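Local coordinates for protein Cry23AA1 (Bacillus thuringiensis, PDB 4RHZ) that probably acts as a pore-forming insecticidal toxin of the aerolysin family, working together with its binary partner Cry37Aa1, and binds zinc, at residues A[166-178]-A[183-195]. Residues are numbered along the deposited sequence; the frame is centred on the assembly and turned at random.
Sequences ECDMSGTLFCRGY and LIAAVYVSVADLA
Leu173 and Val189 exchange a pair of backbone hydrogen bonds, Leu173 N to Val189 O at 2.9 Å and Val189 N back to Leu173 O, and the same pairing recurs at Cys175 with Val187. Gly177 N still bonds to Ala185 O, but between Gly177 and Tyr178 the register slips by one: Gly177 O takes both Ile184 N, at 2.8 Å, and the longer, more bent Ala185 N, at 3.3 Å, from the same face of its plane, a classic beta bulge. Ile184 CG1 packs beside that doubly gripped oxygen.

These bonds belong to an antiparallel beta hairpin of strands 146-179 and 182-190; the contact lies far from the centre of the elongated aerolysin-type chain and away from the zinc site.

One face carries Phe174, Tyr188 and Tyr178. Phe174, its ring thrown anti to the backbone N (chi1 -172°), turns an edge to the face of Tyr188 in a tilted T-shaped pair with planes at 55°; Phe174 CD1 meets Tyr188 CZ at 3.6 Å, and Phe174 CZ reaches Ala186 CB. The Arg176 guanidinium lays a face over Phe174 CE2. Thr172 OG1 lies at the Tyr188 ring edge, 3.4 Å from Tyr188 CD1. Nearer the turn, Tyr178 CE1 touches Leu183 CD1 at 3.7 Å.

On the reverse face Cys175 SG meets Val189 CG2 at 4.0 Å, and helix 6-18 packs there with Ile10 and Tyr13. On the far side of Gly171 from the hairpin pairing, Met169 CB meets CG1 of Val191, the first residue of helix 191-197.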
ATOM      1  N   GLU A 166      13.598  -1.525  19.294  1.00 36.11           N
ATOM      2  CA  GLU A 166      14.907  -1.711  19.859  1.00 37.42           C
ATOM      3  C   GLU A 166      15.183  -0.735  20.965  1.00 37.70           C
ATOM      4  O   GLU A 166      14.703   0.414  20.929  1.00 38.11           O
ATOM      5  CB  GLU A 166      15.978  -1.511  18.792  1.00 36.50           C
ATOM      6  CG  GLU A 166      16.015  -2.676  17.835  1.00 41.27           C
ATOM      7  CD  GLU A 166      17.138  -2.514  16.836  1.00 47.93           C
ATOM      8  OE1 GLU A 166      18.150  -3.205  16.975  1.00 52.74           O
ATOM      9  OE2 GLU A 166      17.056  -1.648  15.948  1.00 52.73           O
ATOM     10  N   CYS A 167      15.972  -1.187  21.940  1.00 37.33           N
ATOM     11  CA  CYS A 167      16.599  -0.252  22.925  1.00 37.80           C
ATOM     12  C   CYS A 167      17.826  -0.884  23.610  1.00 37.78           C
ATOM     13  O   CYS A 167      18.088  -2.075  23.450  1.00 38.61           O
ATOM     14  CB  CYS A 167      15.621   0.237  23.977  1.00 36.06           C
ATOM     15  SG  CYS A 167      14.926  -1.139  24.898  1.00 38.38           S
ATOM     16  N   ASP A 168      18.561  -0.055  24.347  1.00 38.58           N
ATOM     17  CA  ASP A 168      19.684  -0.478  25.208  1.00 37.84           C
ATOM     18  C   ASP A 168      19.285  -0.373  26.661  1.00 37.12           C
ATOM     19  O   ASP A 168      18.442   0.429  27.047  1.00 35.76           O
ATOM     20  CB  ASP A 168      20.895   0.438  25.010  1.00 37.74           C
ATOM     21  CG  ASP A 168      21.556   0.258  23.640  1.00 37.45           C
ATOM     22  OD1 ASP A 168      21.479  -0.867  23.088  1.00 40.81           O
ATOM     23  OD2 ASP A 168      22.178   1.234  23.154  1.00 36.73           O
ATOM     24  N   MET A 169      19.952  -1.165  27.475  1.00 37.73           N
ATOM     25  CA  MET A 169      19.671  -1.209  28.894  1.00 37.80           C
ATOM     26  C   MET A 169      21.019  -1.388  29.586  1.00 37.70           C
ATOM     27  O   MET A 169      21.886  -2.146  29.109  1.00 37.87           O
ATOM     28  CB  MET A 169      18.764  -2.388  29.183  1.00 36.67           C
ATOM     29  CG  MET A 169      17.330  -2.105  28.910  1.00 39.44           C
ATOM     30  SD  MET A 169      16.249  -3.508  29.308  1.00 42.67           S
ATOM     31  CE  MET A 169      14.867  -3.203  28.187  1.00 44.68           C
ATOM     32  N   SER A 170      21.210  -0.664  30.680  1.00 37.87           N
ATOM     33  CA  SER A 170      22.382  -0.853  31.531  1.00 37.62           C
ATOM     34  C   SER A 170      21.895  -0.781  32.969  1.00 36.67           C
ATOM     35  O   SER A 170      20.793  -0.234  33.244  1.00 34.65           O
ATOM     36  CB  SER A 170      23.422   0.234  31.305  1.00 37.36           C
ATOM     37  OG  SER A 170      22.817   1.451  31.662  1.00 39.84           O
ATOM     38  N   GLY A 171      22.717  -1.342  33.875  1.00 35.66           N
ATOM     39  CA  GLY A 171      22.337  -1.380  35.274  1.00 34.53           C
ATOM     40  C   GLY A 171      21.894  -2.729  35.781  1.00 34.32           C
ATOM     41  O   GLY A 171      21.957  -3.704  35.055  1.00 34.21           O
ATOM     42  N   THR A 172      21.439  -2.793  37.048  1.00 33.91           N
ATOM     43  CA  THR A 172      21.270  -4.085  37.680  1.00 33.04           C
ATOM     44  C   THR A 172      19.958  -4.142  38.404  1.00 32.54           C
ATOM     45  O   THR A 172      19.305  -3.114  38.617  1.00 32.37           O
ATOM     46  CB  THR A 172      22.355  -4.304  38.752  1.00 34.17           C
ATOM     47  OG1 THR A 172      22.274  -3.242  39.724  1.00 35.41           O
ATOM     48  CG2 THR A 172      23.757  -4.352  38.156  1.00 33.25           C
ATOM     49  N   LEU A 173      19.563  -5.355  38.761  1.00 31.34           N
ATOM     50  CA  LEU A 173      18.502  -5.568  39.732  1.00 31.48           C
ATOM     51  C   LEU A 173      19.156  -6.122  41.000  1.00 31.57           C
ATOM     52  O   LEU A 173      20.112  -6.927  40.939  1.00 30.10           O
ATOM     53  CB  LEU A 173      17.451  -6.577  39.222  1.00 29.76           C
ATOM     54  CG  LEU A 173      16.570  -5.974  38.113  1.00 29.56           C
ATOM     55  CD1 LEU A 173      17.322  -6.150  36.751  1.00 30.67           C
ATOM     56  CD2 LEU A 173      15.180  -6.611  38.116  1.00 30.33           C
ATOM     57  N   PHE A 174      18.592  -5.707  42.121  1.00 32.26           N
ATOM     58  CA  PHE A 174      18.913  -6.271  43.366  1.00 32.45           C
ATOM     59  C   PHE A 174      18.017  -7.442  43.615  1.00 33.23           C
ATOM     60  O   PHE A 174      16.821  -7.253  43.731  1.00 33.78           O
ATOM     61  CB  PHE A 174      18.805  -5.242  44.506  1.00 32.76           C
ATOM     62  CG  PHE A 174      19.332  -5.795  45.835  1.00 32.58           C
ATOM     63  CD1 PHE A 174      20.651  -6.248  45.934  1.00 31.89           C
ATOM     64  CD2 PHE A 174      18.506  -5.973  46.888  1.00 29.54           C
ATOM     65  CE1 PHE A 174      21.148  -6.793  47.097  1.00 31.55           C
ATOM     66  CE2 PHE A 174      18.987  -6.539  48.060  1.00 33.50           C
ATOM     67  CZ  PHE A 174      20.323  -6.935  48.169  1.00 31.67           C
ATOM     68  N   CYS A 175      18.568  -8.649  43.733  1.00 32.58           N
ATOM     69  CA  CYS A 175      17.721  -9.854  43.869  1.00 33.32           C
ATOM     70  C   CYS A 175      17.902 -10.664  45.184  1.00 33.76           C
ATOM     71  O   CYS A 175      19.027 -11.035  45.582  1.00 34.65           O
ATOM     72  CB  CYS A 175      17.853 -10.788  42.634  1.00 32.71           C
ATOM     73  SG  CYS A 175      18.216  -9.888  41.041  1.00 35.97           S
ATOM     74  N   ARG A 176      16.777 -10.917  45.828  1.00 32.64           N
ATOM     75  CA  ARG A 176      16.690 -11.654  47.037  1.00 33.01           C
ATOM     76  C   ARG A 176      16.065 -13.009  46.714  1.00 34.18           C
ATOM     77  O   ARG A 176      14.946 -13.053  46.225  1.00 35.27           O
ATOM     78  CB  ARG A 176      15.816 -10.877  48.069  1.00 32.72           C
ATOM     79  CG  ARG A 176      16.323  -9.404  48.475  1.00 34.84           C
ATOM     80  CD  ARG A 176      15.306  -8.716  49.427  1.00 37.01           C
ATOM     81  NE  ARG A 176      15.713  -7.454  50.073  1.00 40.51           N
ATOM     82  CZ  ARG A 176      15.479  -6.208  49.582  1.00 42.69           C
ATOM     83  NH1 ARG A 176      14.882  -6.079  48.383  1.00 38.57           N
ATOM     84  NH2 ARG A 176      15.843  -5.081  50.273  1.00 28.92           N
ATOM     85  N   GLY A 177      16.790 -14.113  46.966  1.00 35.47           N
ATOM     86  CA  GLY A 177      16.257 -15.463  46.847  1.00 36.65           C
ATOM     87  C   GLY A 177      15.999 -16.075  48.211  1.00 38.36           C
ATOM     88  O   GLY A 177      16.790 -15.901  49.117  1.00 41.08           O
ATOM     89  N   TYR A 178      14.894 -16.774  48.369  1.00 38.98           N
ATOM     90  CA  TYR A 178      14.548 -17.428  49.598  1.00 40.54           C
ATOM     91  C   TYR A 178      14.245 -18.864  49.319  1.00 41.74           C
ATOM     92  O   TYR A 178      13.815 -19.199  48.215  1.00 42.34           O
ATOM     93  CB  TYR A 178      13.293 -16.840  50.224  1.00 39.81           C
ATOM     94  CG  TYR A 178      13.321 -15.368  50.366  1.00 41.36           C
ATOM     95  CD1 TYR A 178      13.662 -14.757  51.569  1.00 37.16           C
ATOM     96  CD2 TYR A 178      13.006 -14.549  49.243  1.00 42.51           C
ATOM     97  CE1 TYR A 178      13.671 -13.316  51.668  1.00 40.70           C
ATOM     98  CE2 TYR A 178      13.038 -13.188  49.309  1.00 37.62           C
ATOM     99  CZ  TYR A 178      13.359 -12.562  50.518  1.00 42.23           C
ATOM    100  OH  TYR A 178      13.323 -11.197  50.505  1.00 41.55           O
ATOM    101  N   LEU A 183      16.222 -16.362  53.702  1.00 40.84           N
ATOM    102  CA  LEU A 183      16.864 -15.649  52.609  1.00 39.11           C
ATOM    103  C   LEU A 183      18.179 -16.311  52.403  1.00 39.49           C
ATOM    104  O   LEU A 183      18.947 -16.318  53.340  1.00 42.26           O
ATOM    105  CB  LEU A 183      17.075 -14.178  52.985  1.00 37.06           C
ATOM    106  CG  LEU A 183      17.801 -13.309  51.953  1.00 37.58           C
ATOM    107  CD1 LEU A 183      17.138 -11.949  51.693  1.00 39.33           C
ATOM    108  CD2 LEU A 183      19.229 -13.093  52.286  1.00 32.25           C
ATOM    109  N   ILE A 184      18.492 -16.788  51.192  1.00 37.79           N
ATOM    110  CA  ILE A 184      19.748 -17.510  50.928  1.00 35.32           C
ATOM    111  C   ILE A 184      20.587 -16.747  49.918  1.00 34.52           C
ATOM    112  O   ILE A 184      21.689 -17.150  49.587  1.00 34.50           O
ATOM    113  CB  ILE A 184      19.468 -18.927  50.303  1.00 35.57           C
ATOM    114  CG1 ILE A 184      18.581 -18.773  49.035  1.00 37.24           C
ATOM    115  CG2 ILE A 184      18.761 -19.829  51.347  1.00 33.27           C
ATOM    116  CD1 ILE A 184      18.497 -19.969  48.069  1.00 35.78           C
ATOM    117  N   ALA A 185      20.049 -15.678  49.342  1.00 33.53           N
ATOM    118  CA  ALA A 185      20.816 -14.935  48.285  1.00 32.11           C
ATOM    119  C   ALA A 185      20.408 -13.484  48.242  1.00 32.00           C
ATOM    120  O   ALA A 185      19.223 -13.168  48.327  1.00 33.74           O
ATOM    121  CB  ALA A 185      20.655 -15.588  46.902  1.00 28.76           C
ATOM    122  N   ALA A 186      21.382 -12.610  48.136  1.00 31.47           N
ATOM    123  CA  ALA A 186      21.137 -11.218  47.989  1.00 31.96           C
ATOM    124  C   ALA A 186      22.187 -10.684  47.071  1.00 33.00           C
ATOM    125  O   ALA A 186      23.210 -10.202  47.538  1.00 31.78           O
ATOM    126  CB  ALA A 186      21.201 -10.522  49.327  1.00 33.96           C
ATOM    127  N   VAL A 187      21.923 -10.766  45.748  1.00 33.51           N
ATOM    128  CA  VAL A 187      22.919 -10.462  44.714  1.00 33.27           C
ATOM    129  C   VAL A 187      22.430  -9.426  43.648  1.00 35.48           C
ATOM    130  O   VAL A 187      21.235  -9.153  43.504  1.00 35.44           O
ATOM    131  CB  VAL A 187      23.304 -11.758  43.998  1.00 33.00           C
ATOM    132  CG1 VAL A 187      23.937 -12.846  44.997  1.00 31.26           C
ATOM    133  CG2 VAL A 187      22.075 -12.365  43.361  1.00 31.83           C
ATOM    134  N   TYR A 188      23.362  -8.833  42.918  1.00 36.11           N
ATOM    135  CA  TYR A 188      23.012  -7.929  41.872  1.00 36.73           C
ATOM    136  C   TYR A 188      23.239  -8.635  40.563  1.00 37.78           C
ATOM    137  O   TYR A 188      24.294  -9.260  40.388  1.00 36.64           O
ATOM    138  CB  TYR A 188      23.939  -6.737  41.875  1.00 36.85           C
ATOM    139  CG  TYR A 188      23.674  -5.771  42.961  1.00 35.80           C
ATOM    140  CD1 TYR A 188      22.850  -4.696  42.751  1.00 30.45           C
ATOM    141  CD2 TYR A 188      24.309  -5.900  44.214  1.00 33.05           C
ATOM    142  CE1 TYR A 188      22.617  -3.756  43.747  1.00 33.80           C
ATOM    143  CE2 TYR A 188      24.097  -4.942  45.219  1.00 33.24           C
ATOM    144  CZ  TYR A 188      23.236  -3.883  44.995  1.00 34.36           C
ATOM    145  OH  TYR A 188      23.014  -2.924  45.991  1.00 33.61           O
ATOM    146  N   VAL A 189      22.271  -8.494  39.648  1.00 36.66           N
ATOM    147  CA  VAL A 189      22.330  -9.165  38.362  1.00 36.85           C
ATOM    148  C   VAL A 189      22.026  -8.143  37.285  1.00 38.75           C
ATOM    149  O   VAL A 189      21.022  -7.448  37.395  1.00 37.72           O
ATOM    150  CB  VAL A 189      21.332 -10.318  38.286  1.00 36.96           C
ATOM    151  CG1 VAL A 189      21.463 -11.020  36.931  1.00 34.25           C
ATOM    152  CG2 VAL A 189      21.561 -11.317  39.471  1.00 34.30           C
ATOM    153  N   SER A 190      22.989  -7.968  36.366  1.00 39.86           N
ATOM    154  CA  SER A 190      22.918  -7.132  35.163  1.00 41.66           C
ATOM    155  C   SER A 190      21.860  -7.694  34.241  1.00 41.64           C
ATOM    156  O   SER A 190      21.571  -8.880  34.270  1.00 41.35           O
ATOM    157  CB  SER A 190      24.181  -7.367  34.327  1.00 41.60           C
ATOM    158  OG  SER A 190      25.141  -6.358  34.489  1.00 49.57           O
ATOM    159  N   VAL A 191      21.427  -6.873  33.301  1.00 41.42           N
ATOM    160  CA  VAL A 191      20.632  -7.329  32.172  1.00 40.91           C
ATOM    161  C   VAL A 191      21.558  -7.914  31.096  1.00 39.87           C
ATOM    162  O   VAL A 191      21.238  -8.928  30.451  1.00 39.95           O
ATOM    163  CB  VAL A 191      19.711  -6.132  31.728  1.00 42.91           C
ATOM    164  CG1 VAL A 191      20.580  -4.743  31.701  1.00 41.60           C
ATOM    165  CG2 VAL A 191      18.904  -6.453  30.487  1.00 40.13           C
ATOM    166  N   ALA A 192      22.749  -7.352  30.946  1.00 39.55           N
ATOM    167  CA  ALA A 192      23.852  -8.106  30.250  1.00 41.05           C
ATOM    168  C   ALA A 192      24.106  -9.527  30.763  1.00 41.74           C
ATOM    169  O   ALA A 192      24.258 -10.441  29.974  1.00 43.65           O
ATOM    170  CB  ALA A 192      25.151  -7.344  30.330  1.00 41.25           C
ATOM    171  N   ASP A 193      24.191  -9.715  32.084  1.00 42.93           N
ATOM    172  CA  ASP A 193      24.359 -11.055  32.697  1.00 43.42           C
ATOM    173  C   ASP A 193      23.209 -11.973  32.282  1.00 43.19           C
ATOM    174  O   ASP A 193      23.399 -13.175  31.929  1.00 42.69           O
ATOM    175  CB  ASP A 193      24.381 -10.959  34.240  1.00 43.62           C
ATOM    176  CG  ASP A 193      25.580 -10.199  34.770  1.00 44.92           C
ATOM    177  OD1 ASP A 193      26.619 -10.184  34.070  1.00 44.98           O
ATOM    178  OD2 ASP A 193      25.479  -9.605  35.888  1.00 48.70           O
ATOM    179  N   LEU A 194      22.003 -11.399  32.295  1.00 42.99           N
ATOM    180  CA  LEU A 194      20.813 -12.168  31.894  1.00 41.86           C
ATOM    181  C   LEU A 194      20.953 -12.569  30.432  1.00 41.11           C
ATOM    182  O   LEU A 194      20.598 -13.665  30.060  1.00 39.82           O
ATOM    183  CB  LEU A 194      19.615 -11.281  32.028  1.00 42.34           C
ATOM    184  CG  LEU A 194      18.310 -11.780  32.598  1.00 44.00           C
ATOM    185  CD1 LEU A 194      17.250 -10.983  31.909  1.00 41.05           C
ATOM    186  CD2 LEU A 194      18.067 -13.261  32.497  1.00 39.87           C
ATOM    187  N   ALA A 195      21.481 -11.664  29.605  1.00 40.99           N
ATOM    188  CA  ALA A 195      21.655 -11.962  28.172  1.00 42.80           C
ATOM    189  C   ALA A 195      22.707 -13.085  27.976  1.00 44.00           C
ATOM    190  O   ALA A 195      22.495 -14.017  27.198  1.00 45.42           O
ATOM    191  CB  ALA A 195      22.022 -10.668  27.399  1.00 40.81           C
TER